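Side-chain contact in mucin-like protocadherin (Homo sapiens, PDB 6OAE), which probably joins adjacent microvilli of epithelial cells through calcium-dependent binding to the cadherin CDHR2, this chain being the first two extracellular cadherin repeats of the protocadherin: residues L153-V156 with N157-A160. Numbering follows the deposited sequence. Where two conformers were deposited one is given.
Sequences LVSV and NRPA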
ATOM      1  N   LEU A 153     -12.105 -19.304  -8.634  1.00 18.37           N
ATOM      2  CA  LEU A 153     -10.875 -18.960  -7.895  1.00 19.55           C
ATOM      3  C   LEU A 153     -10.802 -19.876  -6.691  1.00 19.77           C
ATOM      4  O   LEU A 153     -11.874 -20.209  -6.114  1.00 19.00           O
ATOM      5  CB  LEU A 153     -10.930 -17.503  -7.462  1.00 20.54           C
ATOM      6  CG  LEU A 153     -10.980 -16.484  -8.589  1.00 20.45           C
ATOM      7  CD1 LEU A 153     -11.006 -15.096  -7.998  1.00 21.68           C
ATOM      8  CD2 LEU A 153      -9.787 -16.643  -9.526  1.00 21.03           C
ATOM      9  N   VAL A 154      -9.599 -20.278  -6.309  1.00 20.14           N
ATOM     10  CA  VAL A 154      -9.433 -21.125  -5.102  1.00 20.39           C
ATOM     11  C   VAL A 154      -9.990 -20.369  -3.890  1.00 20.14           C
ATOM     12  O   VAL A 154     -10.716 -20.996  -3.071  1.00 19.22           O
ATOM     13  CB  VAL A 154      -7.965 -21.560  -4.907  1.00 20.76           C
ATOM     14  CG1 VAL A 154      -7.745 -22.175  -3.535  1.00 21.28           C
ATOM     15  CG2 VAL A 154      -7.560 -22.522  -6.000  1.00 21.74           C
ATOM     16  N   SER A 155      -9.695 -19.083  -3.766  1.00 20.26           N
ATOM     17  CA  SER A 155     -10.315 -18.214  -2.734  1.00 21.05           C
ATOM     18  C   SER A 155     -10.233 -16.745  -3.130  1.00 20.33           C
ATOM     19  O   SER A 155      -9.451 -16.391  -4.038  1.00 20.08           O
ATOM     20  CB  SER A 155      -9.679 -18.409  -1.358  1.00 22.66           C
ATOM     21  OG  SER A 155      -8.527 -17.590  -1.240  1.00 21.99           O
ATOM     22  N   VAL A 156     -10.977 -15.911  -2.410  1.00 19.70           N
ATOM     23  CA  VAL A 156     -10.977 -14.444  -2.599  1.00 19.68           C
ATOM     24  C   VAL A 156      -9.560 -13.865  -2.383  1.00 20.06           C
ATOM     25  O   VAL A 156      -9.285 -12.855  -2.967  1.00 20.27           O
ATOM     26  CB  VAL A 156     -12.040 -13.792  -1.692  1.00 19.73           C
ATOM     27  CG1 VAL A 156     -11.668 -13.862  -0.221  1.00 19.74           C
ATOM     28  CG2 VAL A 156     -12.324 -12.378  -2.109  1.00 19.99           C
ATOM     29  N   ASN A 157      -8.680 -14.485  -1.595  1.00 20.66           N
ATOM     30  CA  ASN A 157      -7.301 -13.957  -1.388  1.00 22.06           C
ATOM     31  C   ASN A 157      -6.217 -14.788  -2.107  1.00 24.65           C
ATOM     32  O   ASN A 157      -5.079 -14.367  -2.056  1.00 24.00           O
ATOM     33  CB  ASN A 157      -6.980 -13.837   0.092  1.00 22.00           C
ATOM     34  CG  ASN A 157      -8.044 -13.056   0.836  1.00 21.78           C
ATOM     35  OD1 ASN A 157      -8.606 -13.568   1.805  1.00 21.89           O
ATOM     36  ND2 ASN A 157      -8.335 -11.837   0.386  1.00 20.27           N
ATOM     37  N   ARG A 158      -6.590 -15.903  -2.747  0.50 25.30           N
ATOM     38  CA  ARG A 158      -5.682 -16.801  -3.517  0.50 26.79           C
ATOM     39  C   ARG A 158      -6.231 -16.939  -4.932  0.50 25.79           C
ATOM     40  O   ARG A 158      -6.952 -17.894  -5.216  0.50 25.34           O
ATOM     41  CB  ARG A 158      -5.590 -18.185  -2.869  0.50 28.87           C
ATOM     42  CG  ARG A 158      -5.484 -18.174  -1.353  0.50 30.51           C
ATOM     43  CD  ARG A 158      -4.089 -17.901  -0.840  0.50 32.76           C
ATOM     44  NE  ARG A 158      -3.138 -18.941  -1.190  0.50 34.83           N
ATOM     45  CZ  ARG A 158      -2.076 -19.253  -0.457  0.50 35.12           C
ATOM     46  NH1 ARG A 158      -1.846 -18.606   0.672  0.50 35.58           N
ATOM     47  NH2 ARG A 158      -1.259 -20.212  -0.851  0.50 35.58           N
ATOM     48  N   PRO A 159      -5.938 -15.994  -5.854  1.00 24.77           N
ATOM     49  CA  PRO A 159      -6.480 -16.053  -7.210  1.00 24.31           C
ATOM     50  C   PRO A 159      -5.803 -17.061  -8.157  1.00 23.72           C
ATOM     51  O   PRO A 159      -5.313 -16.667  -9.199  1.00 25.73           O
ATOM     52  CB  PRO A 159      -6.278 -14.596  -7.672  1.00 25.10           C
ATOM     53  CG  PRO A 159      -4.988 -14.203  -7.034  1.00 24.83           C
ATOM     54  CD  PRO A 159      -5.129 -14.779  -5.641  1.00 25.85           C
ATOM     55  N   ALA A 160      -5.813 -18.337  -7.792  1.00 21.63           N
ATOM     56  CA  ALA A 160      -5.482 -19.443  -8.708  1.00 21.25           C
ATOM     57  C   ALA A 160      -6.800 -19.841  -9.351  1.00 20.14           C
ATOM     58  O   ALA A 160      -7.806 -19.869  -8.616  1.00 20.53           O
ATOM     59  CB  ALA A 160      -4.850 -20.597  -7.982  1.00 21.17           C
TER
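The hydroxyl of S155 turns into the bend at V156 and N157 and accepts from N157 N, forming an ST turn, and more weakly from R158 N. N157 N donates to S155 OG at 3.1 Å, and R158 N lies 3.0 Å from the same OG in a weaker, more bent bond. A chi1 of 85° sets OG between the backbone N and carbonyl carbon of S155, over the start of the returning chain. R158 N also donates to S155 O at 3.2 Å, from above the carbonyl plane, so this N-H is shared between two acceptors of one residue. V156 and N157, at the turn itself, lie side by side and point the same way: V156 CG1 sits 3.7 Å from N157 OD1, while N157 ND2 bonds L136 O, tying the turn to the chain entering strand 137-142. Farther from the turn, V154 N meets A160 O at 3.0 Å, and V154 CG2 rests on A160 CB at 3.9 Å. The CA of L153 makes a CA-H...O contact of 3.3 Å with the same A160 O, and the CD2 methyl of L153 comes to 4.1 Å from P159 CA. P159 is the centre of an inverse gamma turn closed by A160 N and R158 O. Both L153 and P159 also touch Y138. The whole is a type I beta turn over S155-R158, linking strands 151-155 and 158-163 in a loosely bonded hairpin at the surface of the second cadherin repeat.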